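Long-range contacts in fibronectin type III domain-containing protein (Simiduia agarivorans, PDB 6P2K), which probably hydrolyses xyloglucan, as a glycoside hydrolase of family 74 whose two seven-bladed beta-propellers stand side by side: residues 15-20 with 333-338; 312-317 with 349-354; 510-515 with 567-572; 586-591 with 614-619; 700-705 with 718-723. One frame throughout, in Å; residues are numbered along the deposited sequence.

Contact 1 of 5, residues 15-20 with 333-338; sequences GQVQDV and ARFAHY. With ZN (zinc ion), chain Q.
Asp-19 OD1 accepts two N-H groups, both weakly: His-337 NE2 at 2.8 Å, with OD1 at the edge of the imidazole and in its plane, and the backbone N of Val-20. On the far side of that ring, His-337 ND1 bonds to Glu-269, so two acids fix the imidazole. The contact closes the first beta-propeller: strands 17-22 and 336-338, the first strands of their four-stranded sheets, run nearly parallel where its first and last blades meet. Phe-335 suits the seam because its flat ring fits between the strands. Asp-19 CA sits over one face in a CH-pi contact, 3.8 Å from the Phe-335 centroid, while Val-17 CG1 and Val-20 CG2 supply apolar cover. A classic beta bulge turns both Gln-18 and Asp-19 to Ala-33. Water 1 donates to Gln-18 O and Arg-334 O, bridging the backbones. Arg-334 NE donates to Val-17 O at 2.9 Å, and its guanidinium also pairs with Asp-123. Extended beyond CG, Gln-16 brings its amide flat over that guanidinium, the planes 9° apart. The same amide reaches the zinc ion, which Asp-124 and three waters also bind, with Gln-16 OE1 2.1 Å from the metal.

Contact 2 of 5, residues 312-317 with 349-354; sequences KIWDSY and VWSTTN
Trp-314 presents the six-membered ring of its indole to the chain at 351-353, and this one residue carries most of the contact. Trp-314 CZ3 comes within 3.2 Å of Thr-352 O, a close approach of a carbonyl oxygen, oblique to the ring. Thr-353 CG2 reaches Trp-314 CH2 at 3.5 Å, the two side chains crossing at about a right angle. Ser-351 OG lies near the indole plane at its rim, 3.8 Å from Trp-314 CZ3. A looser apolar touch, Ile-313 CD1 to Val-349 CG2 at 4.5 Å, extends the patch; no hydrogen bond joins the two segments.

The next shell explains these positions. With CG anti to the backbone N (chi1 -158°), the indole swings across to residues 351-353, where Trp-371 stacks on it and Trp-321 meets it edge-to-face. Threonine suits 352 and 353 because each has a hydroxyl to spend on the turn. Thr-352 OG1 accepts Asn-354 N at 2.8 Å, an ST turn, and also bonds to Thr-356 O. Thr-353 OG1 is engaged by Thr-356, which leaves the methyl for the indole. Ser-351 OG is held by Phe-335 O.

Ile-313 and Trp-314 form a classic beta bulge opposite Leu-292, where strand 304-314, the outermost of its propeller blade, turns a corner. Strand 348-351 is the second strand of the following blade, between 336-338 and 358-363, so the contact links two adjacent blades, with strand 368-373 packing alongside.

Contact 3 of 5, residues 510-515 with 567-572; sequences VLRDVA and ARIARK
Arg-512 offers one face of its guanidinium to Arg-571 CD, which lies 3.4 Å above that plane, offset toward the rim. The two residues belong to neighbouring blades of the second propeller: strand 511-515 and strand 567-570 diverge by 72°, and no direct hydrogen bond joins the segments. Arg-512 runs straight from CG to NE, with CG anti to the backbone N (chi1 -164°), and this carries it along residues 569-571. Arg-512 CB passes 3.1 Å from Ala-570 O, and Ile-569 CG2 packs against Arg-512 CD at 3.7 Å. Arginine suits this place because its methylene chain can pack while its end remains polar.

Two guanidinium groups come close here, with planes 50° apart, but each has acceptors of its own. Arg-512 NH2 donates to Trp-616 O; Arg-571 forms a salt bridge with Asp-617 and bonds to the carbonyls of Thr-744 and Lys-693. Where the two backbones come close, water 5 donates to both Arg-512 O and Arg-571 O and bridges them.

Asp-513 ties the seam to a metal site. OD1 binds a zinc ion together with Asp-405, while OD2 accepts the backbone N of Ile-573, which fixes the rotation of the carboxylate. Lys-572 directs its amine to Glu-621, and its backbone lies beside the carboxylate, with Lys-572 CA 3.4 Å from Asp-513 OD2.

Contact 4 of 5, residues 586-591 with 614-619; sequences SSTGGV and SGWDAE
Ser-586 OG donates to Ala-618 O at 2.7 Å, approaching from 40° above the carbonyl plane. This bond joins two adjacent blades of the second propeller, because Ser-586 lies on strand 582-588 and Ala-618 belongs to strand 618-625, the first of the next blade. A small hydroxyl suits the narrow seam, and it also receives a weak bond from Lys-572 N. Ser-587 turns the other way: its OG donates to Val-591 O, closing the loop beyond. Water 6 lies between the blades, near both Ser-587 O and Gly-615 O. Thr-588 fills the middle of the contact. Thr-588 CG2 lies anti to the carbonyl carbon and beside the backbone N, and meets Gly-615 O at 3.2 Å. The chain turns a corner at Gly-589, and Gly-590 follows with a positive phi of 66°, a conformation glycine adopts readily.

Opposite, residues 615-618 make the type I beta turn that leads from one blade to the next. Gly-615 there has phi and psi values that would jam a side chain against the preceding carbonyl. Trp-616, whose ring forms a cation-pi pair with Arg-512, crosses the threonine at about a right angle, with Trp-616 CZ3 3.5 Å from Thr-588 OG1.

Contact 5 of 5, residues 700-705 with 718-723; sequences GNKIVM and VFLGTI
Val-718 sets CG1 beside Val-704 CG2, 3.9 Å away, within an antiparallel beta hairpin formed by strands 702-709 and 714-723, the two middle strands of a propeller blade. Phe-719 makes a hydrogen-bonded pair with Met-705, its N meeting Met-705 O at 2.9 Å. On the same face their side chains form a Met-aromatic contact: Met-705, bent at chi2 and chi3, brings SD 3.8 Å from Phe-719 CD1, oblique to the ring. Leu-720 faces Val-704 across a non-hydrogen-bonded pair, and Phe-748 of strand 745-751 packs on both from the next blade. Gly-721 bonds twice with Ile-703, and its N-H points almost straight (171°) at Ile-703 O. Ile-703 and Met-705 meet Met-632 and Phe-634 of strand 628-634 in the preceding blade, so apolar residues suit that face. Thr-722 offers its hydroxyl to a lysine that curls back along the sheet: with chi2 at -69°, Lys-702 lets NZ donate to Thr-722 OG1 at 2.8 Å. Ile-723 N closes the ladder on Asn-701 O. Asn-701 OD1 accepts Asn-775 N, and water 7 accepts from Asn-701 ND2 and donates to Ile-723 O, 2.7 Å from each.

Overall arrangement
The five contacts divide between two beta-propellers. Contacts 1 and 2 lie in the first, their centres 10 Å apart; strands 336-338 and 348-351 are neighbours in one sheet, and the segments of the two contacts alternate along the chain. Contact 1 brings together blades some 300 residues apart and so closes the ring, whereas contact 2 joins consecutive blades. Contacts 3, 4 and 5 follow in series in the second propeller, at least 36 Å from contact 1 between centres. Contacts 3 and 4 touch through strands 567-575 and 582-588 of a shared blade, while contact 5, about 22 Å from contact 4 between centres, lies within one blade. Zinc ions sit at seams in both rings, beside contacts 1 and 3.

Contact 1 of 5, residues 15-20 with 333-338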
# COMPACT_ATOMS: atom_id res chain seq x y z
N GLY B 15 -18.62 36.43 6.70
CA GLY B 15 -18.69 37.66 5.96
C GLY B 15 -18.10 38.80 6.78
O GLY B 15 -17.95 38.70 7.99
N GLN B 16 -17.77 39.88 6.08
CA GLN B 16 -17.11 41.02 6.71
C GLN B 16 -17.93 41.53 7.89
O GLN B 16 -19.12 41.81 7.77
CB GLN B 16 -16.90 42.13 5.68
CG GLN B 16 -16.20 43.37 6.23
CD GLN B 16 -15.85 44.38 5.14
OE1 GLN B 16 -16.65 45.27 4.81
NE2 GLN B 16 -14.66 44.24 4.57
N VAL B 17 -17.27 41.64 9.04
CA VAL B 17 -17.92 42.05 10.28
C VAL B 17 -17.65 43.53 10.51
O VAL B 17 -16.50 43.98 10.40
CB VAL B 17 -17.42 41.21 11.47
CG1 VAL B 17 -18.10 41.65 12.76
CG2 VAL B 17 -17.67 39.73 11.21
N GLN B 18 -18.70 44.28 10.83
CA GLN B 18 -18.56 45.72 11.00
C GLN B 18 -18.13 46.11 12.41
O GLN B 18 -17.26 46.97 12.57
CB GLN B 18 -19.88 46.42 10.65
CG GLN B 18 -20.42 46.04 9.28
CD GLN B 18 -19.48 46.43 8.16
OE1 GLN B 18 -19.22 47.61 7.92
NE2 GLN B 18 -18.96 45.43 7.46
N ASP B 19 -18.70 45.47 13.43
CA ASP B 19 -18.40 45.84 14.80
C ASP B 19 -18.98 44.81 15.75
O ASP B 19 -19.91 44.08 15.41
CB ASP B 19 -18.94 47.23 15.14
CG ASP B 19 -18.15 47.91 16.24
OD1 ASP B 19 -17.12 47.35 16.67
OD2 ASP B 19 -18.56 49.01 16.67
N VAL B 20 -18.40 44.76 16.95
CA VAL B 20 -18.97 44.04 18.09
C VAL B 20 -18.94 45.00 19.27
O VAL B 20 -17.86 45.50 19.63
CB VAL B 20 -18.20 42.75 18.42
CG1 VAL B 20 -18.69 42.16 19.73
CG2 VAL B 20 -18.34 41.75 17.28
N ALA B 333 -7.64 43.32 11.82
CA ALA B 333 -8.47 43.81 12.91
C ALA B 333 -9.14 45.11 12.47
O ALA B 333 -8.73 46.22 12.81
CB ALA B 333 -7.63 44.01 14.17
N ARG B 334 -10.22 44.96 11.69
CA ARG B 334 -10.95 46.11 11.17
C ARG B 334 -11.86 46.75 12.21
O ARG B 334 -12.50 47.76 11.91
CB ARG B 334 -11.75 45.72 9.92
CG ARG B 334 -12.53 44.42 10.03
CD ARG B 334 -13.47 44.26 8.84
NE ARG B 334 -14.50 45.29 8.80
CZ ARG B 334 -14.54 46.28 7.91
NH1 ARG B 334 -13.59 46.39 6.99
NH2 ARG B 334 -15.52 47.17 7.95
N PHE B 335 -11.94 46.17 13.40
CA PHE B 335 -12.45 46.87 14.57
C PHE B 335 -11.79 46.25 15.79
O PHE B 335 -11.37 45.09 15.77
CB PHE B 335 -13.98 46.80 14.69
CG PHE B 335 -14.50 45.42 14.97
CD1 PHE B 335 -14.55 44.92 16.26
CD2 PHE B 335 -14.95 44.62 13.94
CE1 PHE B 335 -15.02 43.65 16.52
CE2 PHE B 335 -15.44 43.35 14.19
CZ PHE B 335 -15.46 42.87 15.48
N ALA B 336 -11.72 47.03 16.87
CA ALA B 336 -11.14 46.54 18.11
C ALA B 336 -11.57 47.46 19.25
O ALA B 336 -11.36 48.67 19.18
CB ALA B 336 -9.61 46.49 18.02
N HIS B 337 -12.16 46.88 20.29
CA HIS B 337 -12.68 47.64 21.41
C HIS B 337 -12.27 47.00 22.73
O HIS B 337 -12.28 45.77 22.86
CB HIS B 337 -14.20 47.75 21.36
CG HIS B 337 -14.71 48.45 20.13
ND1 HIS B 337 -14.56 49.80 19.93
CD2 HIS B 337 -15.36 47.97 19.05
CE1 HIS B 337 -15.11 50.13 18.77
NE2 HIS B 337 -15.60 49.04 18.22
N TYR B 338 -11.90 47.85 23.69
CA TYR B 338 -11.76 47.40 25.06
C TYR B 338 -13.14 47.14 25.66
O TYR B 338 -14.14 47.72 25.24
CB TYR B 338 -11.03 48.45 25.89
CG TYR B 338 -9.57 48.66 25.55
CD1 TYR B 338 -8.62 47.69 25.86
CD2 TYR B 338 -9.14 49.82 24.94
CE1 TYR B 338 -7.28 47.89 25.56
CE2 TYR B 338 -7.81 50.03 24.64
CZ TYR B 338 -6.88 49.06 24.96
OH TYR B 338 -5.55 49.26 24.66
ZN ZN Q . -17.68 46.77 3.85
O HOH W 1 -15.35 47.87 11.11
O HOH W 2 -18.73 45.15 3.01
O HOH W 3 -16.09 46.92 2.47
O HOH W 4 -17.95 48.18 5.39

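Contact 2 of 5, residues 312-317 with 349-354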
# COMPACT_ATOMS: atom_id res chain seq x y z
N LYS B 312 2.41 44.30 19.64
CA LYS B 312 1.41 43.47 18.99
C LYS B 312 0.82 42.53 20.03
O LYS B 312 1.51 41.64 20.54
CB LYS B 312 2.02 42.70 17.82
CG LYS B 312 2.04 43.48 16.52
CD LYS B 312 2.10 42.55 15.32
CE LYS B 312 2.52 43.32 14.07
NZ LYS B 312 2.55 42.44 12.86
N ILE B 313 -0.46 42.73 20.36
CA ILE B 313 -1.15 41.83 21.28
C ILE B 313 -1.86 40.70 20.55
O ILE B 313 -2.39 39.79 21.20
CB ILE B 313 -2.14 42.61 22.16
CG1 ILE B 313 -3.20 43.29 21.30
CG2 ILE B 313 -1.40 43.64 23.00
CD1 ILE B 313 -4.41 43.76 22.09
N TRP B 314 -1.87 40.73 19.22
CA TRP B 314 -2.45 39.70 18.37
C TRP B 314 -1.62 39.68 17.09
O TRP B 314 -1.28 40.74 16.57
CB TRP B 314 -3.92 39.99 18.08
CG TRP B 314 -4.75 38.80 17.68
CD1 TRP B 314 -4.41 37.48 17.79
CD2 TRP B 314 -6.06 38.83 17.11
NE1 TRP B 314 -5.43 36.69 17.32
CE2 TRP B 314 -6.46 37.50 16.90
CE3 TRP B 314 -6.93 39.86 16.75
CZ2 TRP B 314 -7.69 37.17 16.35
CZ3 TRP B 314 -8.16 39.53 16.21
CH2 TRP B 314 -8.53 38.20 16.01
N ASP B 315 -1.29 38.49 16.60
CA ASP B 315 -0.29 38.39 15.54
C ASP B 315 -0.59 37.18 14.66
O ASP B 315 -1.63 36.53 14.80
CB ASP B 315 1.11 38.32 16.15
CG ASP B 315 2.17 38.94 15.25
OD1 ASP B 315 1.89 39.13 14.05
OD2 ASP B 315 3.27 39.23 15.76
N SER B 316 0.35 36.88 13.76
CA SER B 316 0.24 35.75 12.84
C SER B 316 -0.08 34.48 13.60
O SER B 316 0.33 34.29 14.75
CB SER B 316 1.55 35.56 12.07
OG SER B 316 2.02 36.80 11.58
N TYR B 317 -0.84 33.59 12.96
CA TYR B 317 -1.18 32.32 13.56
C TYR B 317 0.08 31.53 13.87
O TYR B 317 0.92 31.28 12.99
CB TYR B 317 -2.09 31.52 12.63
CG TYR B 317 -2.47 30.16 13.16
CD1 TYR B 317 -3.37 30.03 14.21
CD2 TYR B 317 -1.92 29.01 12.62
CE1 TYR B 317 -3.72 28.78 14.70
CE2 TYR B 317 -2.26 27.76 13.11
CZ TYR B 317 -3.16 27.65 14.15
OH TYR B 317 -3.50 26.41 14.64
N VAL B 349 -10.67 42.48 25.13
CA VAL B 349 -10.69 43.13 23.82
C VAL B 349 -11.57 42.32 22.89
O VAL B 349 -11.43 41.09 22.80
CB VAL B 349 -9.27 43.27 23.23
CG1 VAL B 349 -9.34 43.78 21.79
CG2 VAL B 349 -8.41 44.21 24.08
N TRP B 350 -12.48 43.00 22.19
CA TRP B 350 -13.28 42.41 21.13
C TRP B 350 -12.72 42.86 19.79
O TRP B 350 -12.52 44.06 19.57
CB TRP B 350 -14.74 42.83 21.25
CG TRP B 350 -15.58 41.90 22.07
CD1 TRP B 350 -16.02 42.10 23.35
CD2 TRP B 350 -16.08 40.62 21.67
NE1 TRP B 350 -16.77 41.03 23.77
CE2 TRP B 350 -16.82 40.10 22.76
CE3 TRP B 350 -15.98 39.85 20.50
CZ2 TRP B 350 -17.44 38.86 22.71
CZ3 TRP B 350 -16.60 38.62 20.46
CH2 TRP B 350 -17.32 38.13 21.55
N SER B 351 -12.46 41.91 18.89
CA SER B 351 -11.90 42.24 17.58
C SER B 351 -12.25 41.13 16.59
O SER B 351 -13.19 40.35 16.82
CB SER B 351 -10.38 42.48 17.69
OG SER B 351 -9.84 42.89 16.45
N THR B 352 -11.50 41.04 15.49
CA THR B 352 -11.84 40.15 14.39
C THR B 352 -10.60 39.88 13.54
O THR B 352 -9.63 40.64 13.57
CB THR B 352 -12.93 40.76 13.51
OG1 THR B 352 -13.22 39.88 12.41
CG2 THR B 352 -12.48 42.11 12.96
N THR B 353 -10.64 38.78 12.78
CA THR B 353 -9.65 38.56 11.73
C THR B 353 -10.12 39.05 10.37
O THR B 353 -9.32 39.05 9.43
CB THR B 353 -9.26 37.07 11.62
OG1 THR B 353 -10.40 36.28 11.24
CG2 THR B 353 -8.68 36.56 12.94
N ASN B 354 -11.41 39.43 10.27
CA ASN B 354 -12.08 40.17 9.19
C ASN B 354 -13.52 39.70 9.06
O ASN B 354 -14.45 40.51 9.12
CB ASN B 354 -11.39 40.02 7.82
CG ASN B 354 -12.12 40.80 6.73
OD1 ASN B 354 -12.87 40.23 5.94
ND2 ASN B 354 -11.90 42.11 6.69

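Contact 3 of 5, residues 510-515 with 567-572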
# COMPACT_ATOMS: atom_id res chain seq x y z
N VAL B 510 -15.10 31.47 -17.17
CA VAL B 510 -15.70 30.92 -15.96
C VAL B 510 -16.86 30.01 -16.32
O VAL B 510 -17.73 30.36 -17.12
CB VAL B 510 -16.16 32.07 -15.04
CG1 VAL B 510 -17.03 31.53 -13.90
CG2 VAL B 510 -14.96 32.82 -14.48
N LEU B 511 -16.86 28.81 -15.73
CA LEU B 511 -17.96 27.86 -15.91
C LEU B 511 -19.08 28.28 -14.96
O LEU B 511 -19.23 27.76 -13.85
CB LEU B 511 -17.51 26.43 -15.65
CG LEU B 511 -16.17 25.98 -16.22
CD1 LEU B 511 -15.85 24.54 -15.82
CD2 LEU B 511 -16.15 26.13 -17.73
N ARG B 512 -19.90 29.24 -15.42
CA ARG B 512 -20.86 29.85 -14.51
C ARG B 512 -21.88 28.84 -14.00
O ARG B 512 -22.40 28.99 -12.89
CB ARG B 512 -21.56 31.03 -15.18
CG ARG B 512 -22.26 31.91 -14.16
CD ARG B 512 -22.78 33.21 -14.74
NE ARG B 512 -23.50 33.96 -13.71
CZ ARG B 512 -24.55 34.74 -13.95
NH1 ARG B 512 -25.00 34.89 -15.19
NH2 ARG B 512 -25.14 35.38 -12.94
N ASP B 513 -22.19 27.80 -14.78
CA ASP B 513 -22.88 26.66 -14.21
C ASP B 513 -22.28 25.37 -14.75
O ASP B 513 -21.72 25.33 -15.85
CB ASP B 513 -24.40 26.68 -14.46
CG ASP B 513 -25.18 25.77 -13.50
OD1 ASP B 513 -24.87 25.70 -12.28
OD2 ASP B 513 -26.14 25.11 -13.98
N VAL B 514 -22.38 24.34 -13.93
CA VAL B 514 -21.97 22.98 -14.23
C VAL B 514 -23.11 22.09 -13.78
O VAL B 514 -23.60 22.22 -12.65
CB VAL B 514 -20.67 22.60 -13.49
CG1 VAL B 514 -20.37 21.12 -13.64
CG2 VAL B 514 -19.50 23.46 -13.97
N ALA B 515 -23.57 21.20 -14.66
CA ALA B 515 -24.75 20.40 -14.34
C ALA B 515 -24.60 18.98 -14.87
O ALA B 515 -24.09 18.77 -15.98
CB ALA B 515 -26.03 21.04 -14.89
N ALA B 567 -25.85 32.55 -27.63
CA ALA B 567 -25.81 32.64 -26.18
C ALA B 567 -24.36 32.56 -25.73
O ALA B 567 -23.60 31.71 -26.20
CB ALA B 567 -26.63 31.50 -25.57
N ARG B 568 -23.96 33.45 -24.81
CA ARG B 568 -22.56 33.55 -24.44
C ARG B 568 -22.28 33.31 -22.96
O ARG B 568 -21.13 33.04 -22.61
CB ARG B 568 -22.00 34.92 -24.83
CG ARG B 568 -22.02 35.17 -26.34
CD ARG B 568 -21.03 36.25 -26.75
NE ARG B 568 -19.64 35.79 -26.67
CZ ARG B 568 -18.58 36.58 -26.79
NH1 ARG B 568 -18.75 37.88 -27.00
NH2 ARG B 568 -17.35 36.08 -26.71
N ILE B 569 -23.29 33.40 -22.09
CA ILE B 569 -23.13 33.11 -20.67
C ILE B 569 -24.37 32.36 -20.20
O ILE B 569 -25.49 32.72 -20.56
CB ILE B 569 -22.94 34.40 -19.84
CG1 ILE B 569 -21.72 35.18 -20.31
CG2 ILE B 569 -22.81 34.08 -18.36
CD1 ILE B 569 -21.67 36.61 -19.81
N ALA B 570 -24.16 31.32 -19.40
CA ALA B 570 -25.26 30.54 -18.83
C ALA B 570 -25.31 30.74 -17.33
O ALA B 570 -24.28 30.67 -16.65
CB ALA B 570 -25.11 29.05 -19.16
N ARG B 571 -26.51 30.99 -16.80
CA ARG B 571 -26.70 31.07 -15.36
C ARG B 571 -27.09 29.72 -14.76
O ARG B 571 -26.68 29.42 -13.63
CB ARG B 571 -27.76 32.12 -15.03
CG ARG B 571 -28.19 32.16 -13.57
CD ARG B 571 -27.07 32.63 -12.66
NE ARG B 571 -27.54 32.85 -11.29
CZ ARG B 571 -27.69 31.89 -10.38
NH1 ARG B 571 -27.40 30.63 -10.69
NH2 ARG B 571 -28.14 32.19 -9.17
N LYS B 572 -27.85 28.91 -15.48
CA LYS B 572 -28.21 27.58 -15.03
C LYS B 572 -28.37 26.67 -16.23
O LYS B 572 -28.96 27.06 -17.24
CB LYS B 572 -29.51 27.60 -14.20
CG LYS B 572 -30.04 26.21 -13.90
CD LYS B 572 -30.71 26.13 -12.54
CE LYS B 572 -31.01 24.69 -12.16
NZ LYS B 572 -32.02 24.60 -11.08
O HOH W 5 -24.64 29.31 -11.83

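Contact 4 of 5, residues 586-591 with 614-619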
# COMPACT_ATOMS: atom_id res chain seq x y z
N SER B 586 -30.35 28.78 -19.33
CA SER B 586 -30.75 30.18 -19.36
C SER B 586 -29.53 31.01 -19.76
O SER B 586 -28.51 31.00 -19.06
CB SER B 586 -31.30 30.62 -18.00
OG SER B 586 -30.42 30.25 -16.95
N SER B 587 -29.64 31.70 -20.88
CA SER B 587 -28.56 32.54 -21.38
C SER B 587 -28.67 33.94 -20.79
O SER B 587 -29.73 34.56 -20.86
CB SER B 587 -28.60 32.62 -22.90
OG SER B 587 -27.66 33.57 -23.39
N THR B 588 -27.57 34.43 -20.22
CA THR B 588 -27.53 35.77 -19.64
C THR B 588 -26.47 36.63 -20.31
O THR B 588 -26.11 37.69 -19.77
CB THR B 588 -27.30 35.69 -18.13
OG1 THR B 588 -25.95 35.30 -17.87
CG2 THR B 588 -28.25 34.69 -17.50
N GLY B 589 -25.95 36.20 -21.45
CA GLY B 589 -25.03 37.01 -22.22
C GLY B 589 -25.28 36.79 -23.70
O GLY B 589 -25.76 35.73 -24.11
N GLY B 590 -24.96 37.80 -24.49
CA GLY B 590 -25.26 37.73 -25.91
C GLY B 590 -26.76 37.71 -26.13
O GLY B 590 -27.49 38.56 -25.61
N VAL B 591 -27.23 36.73 -26.89
CA VAL B 591 -28.67 36.52 -27.05
C VAL B 591 -29.17 35.79 -25.81
O VAL B 591 -28.85 34.62 -25.60
CB VAL B 591 -28.99 35.74 -28.33
CG1 VAL B 591 -30.49 35.55 -28.47
CG2 VAL B 591 -28.43 36.46 -29.55
N SER B 614 -34.84 37.21 -20.23
CA SER B 614 -33.60 37.90 -19.92
C SER B 614 -33.47 38.05 -18.41
O SER B 614 -34.40 37.77 -17.65
CB SER B 614 -33.53 39.27 -20.61
OG SER B 614 -34.60 40.10 -20.20
N GLY B 615 -32.30 38.52 -17.98
CA GLY B 615 -32.00 38.68 -16.56
C GLY B 615 -30.68 38.04 -16.18
O GLY B 615 -30.40 36.91 -16.59
N TRP B 616 -29.86 38.74 -15.40
CA TRP B 616 -28.52 38.24 -15.09
C TRP B 616 -28.56 36.96 -14.26
O TRP B 616 -27.65 36.13 -14.37
CB TRP B 616 -27.72 39.32 -14.36
CG TRP B 616 -26.31 38.89 -14.00
CD1 TRP B 616 -25.78 38.79 -12.74
CD2 TRP B 616 -25.27 38.52 -14.90
NE1 TRP B 616 -24.48 38.37 -12.81
CE2 TRP B 616 -24.13 38.20 -14.13
CE3 TRP B 616 -25.18 38.43 -16.30
CZ2 TRP B 616 -22.93 37.79 -14.70
CZ3 TRP B 616 -23.98 38.02 -16.86
CH2 TRP B 616 -22.87 37.71 -16.06
N ASP B 617 -29.60 36.78 -13.44
CA ASP B 617 -29.73 35.59 -12.60
C ASP B 617 -30.93 34.74 -13.00
O ASP B 617 -31.48 34.01 -12.18
CB ASP B 617 -29.80 35.99 -11.13
CG ASP B 617 -28.49 36.55 -10.62
OD1 ASP B 617 -27.48 35.80 -10.60
OD2 ASP B 617 -28.45 37.74 -10.24
N ALA B 618 -31.32 34.82 -14.27
CA ALA B 618 -32.44 34.04 -14.77
C ALA B 618 -32.11 32.55 -14.74
O ALA B 618 -31.00 32.14 -15.08
CB ALA B 618 -32.80 34.47 -16.19
N GLU B 619 -33.09 31.74 -14.35
CA GLU B 619 -32.91 30.30 -14.19
C GLU B 619 -33.90 29.53 -15.04
O GLU B 619 -34.98 30.03 -15.40
CB GLU B 619 -33.07 29.88 -12.73
CG GLU B 619 -31.94 30.28 -11.81
CD GLU B 619 -32.30 30.06 -10.36
OE1 GLU B 619 -33.48 30.28 -10.01
OE2 GLU B 619 -31.41 29.68 -9.57
O HOH W 6 -31.67 35.39 -19.03

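Contact 5 of 5, residues 700-705 with 718-723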
# COMPACT_ATOMS: atom_id res chain seq x y z
N GLY B 700 -41.02 16.96 -8.78
CA GLY B 700 -42.30 16.35 -8.45
C GLY B 700 -43.44 17.31 -8.71
O GLY B 700 -43.55 17.90 -9.79
N ASN B 701 -44.30 17.49 -7.71
CA ASN B 701 -45.43 18.41 -7.79
C ASN B 701 -45.14 19.74 -7.10
O ASN B 701 -46.07 20.42 -6.66
CB ASN B 701 -46.68 17.76 -7.20
CG ASN B 701 -46.52 17.41 -5.73
OD1 ASN B 701 -45.41 17.40 -5.20
ND2 ASN B 701 -47.63 17.10 -5.07
N LYS B 702 -43.87 20.13 -7.00
CA LYS B 702 -43.48 21.31 -6.24
C LYS B 702 -42.62 22.24 -7.07
O LYS B 702 -41.73 21.81 -7.81
CB LYS B 702 -42.74 20.91 -4.96
CG LYS B 702 -43.55 20.07 -3.99
CD LYS B 702 -44.68 20.87 -3.35
CE LYS B 702 -45.63 19.96 -2.58
NZ LYS B 702 -46.65 20.71 -1.80
N ILE B 703 -42.89 23.54 -6.93
CA ILE B 703 -42.10 24.61 -7.54
C ILE B 703 -41.88 25.68 -6.48
O ILE B 703 -42.79 26.00 -5.71
CB ILE B 703 -42.80 25.21 -8.78
CG1 ILE B 703 -42.99 24.14 -9.86
CG2 ILE B 703 -42.02 26.39 -9.33
CD1 ILE B 703 -44.00 24.52 -10.91
N VAL B 704 -40.66 26.23 -6.42
CA VAL B 704 -40.31 27.25 -5.44
C VAL B 704 -39.63 28.41 -6.15
O VAL B 704 -38.97 28.23 -7.19
CB VAL B 704 -39.41 26.67 -4.32
CG1 VAL B 704 -38.10 26.15 -4.90
CG2 VAL B 704 -39.15 27.71 -3.22
N MET B 705 -39.80 29.61 -5.61
CA MET B 705 -39.12 30.80 -6.09
C MET B 705 -39.05 31.81 -4.96
O MET B 705 -39.74 31.68 -3.94
CB MET B 705 -39.82 31.40 -7.32
CG MET B 705 -41.24 31.89 -7.06
SD MET B 705 -41.30 33.60 -6.48
CE MET B 705 -40.55 34.46 -7.86
N VAL B 718 -40.62 33.93 0.08
CA VAL B 718 -40.39 32.65 -0.57
C VAL B 718 -41.75 32.01 -0.82
O VAL B 718 -42.59 31.97 0.08
CB VAL B 718 -39.49 31.73 0.28
CG1 VAL B 718 -39.10 30.48 -0.51
CG2 VAL B 718 -38.26 32.49 0.75
N PHE B 719 -41.96 31.52 -2.04
CA PHE B 719 -43.26 31.00 -2.45
C PHE B 719 -43.13 29.59 -2.99
O PHE B 719 -42.23 29.30 -3.78
CB PHE B 719 -43.91 31.92 -3.49
CG PHE B 719 -44.09 33.33 -3.01
CD1 PHE B 719 -43.08 34.27 -3.17
CD2 PHE B 719 -45.26 33.71 -2.36
CE1 PHE B 719 -43.25 35.57 -2.72
CE2 PHE B 719 -45.43 35.00 -1.90
CZ PHE B 719 -44.43 35.93 -2.08
N LEU B 720 -44.04 28.72 -2.56
CA LEU B 720 -44.05 27.32 -2.94
C LEU B 720 -45.36 27.01 -3.65
O LEU B 720 -46.44 27.24 -3.09
CB LEU B 720 -43.89 26.43 -1.70
CG LEU B 720 -43.86 24.92 -1.94
CD1 LEU B 720 -42.48 24.48 -2.42
CD2 LEU B 720 -44.27 24.16 -0.69
N GLY B 721 -45.27 26.50 -4.87
CA GLY B 721 -46.43 26.13 -5.65
C GLY B 721 -46.56 24.62 -5.73
O GLY B 721 -45.56 23.90 -5.81
N THR B 722 -47.80 24.14 -5.71
CA THR B 722 -48.10 22.72 -5.82
C THR B 722 -48.89 22.48 -7.10
O THR B 722 -49.90 23.15 -7.35
CB THR B 722 -48.89 22.21 -4.61
OG1 THR B 722 -48.14 22.47 -3.41
CG2 THR B 722 -49.15 20.72 -4.73
N ILE B 723 -48.43 21.52 -7.90
CA ILE B 723 -49.06 21.21 -9.18
C ILE B 723 -50.29 20.35 -8.91
O ILE B 723 -50.18 19.19 -8.50
CB ILE B 723 -48.09 20.50 -10.13
CG1 ILE B 723 -46.79 21.30 -10.25
CG2 ILE B 723 -48.73 20.29 -11.49
CD1 ILE B 723 -45.81 20.72 -11.26
O HOH W 7 -50.01 17.80 -6.15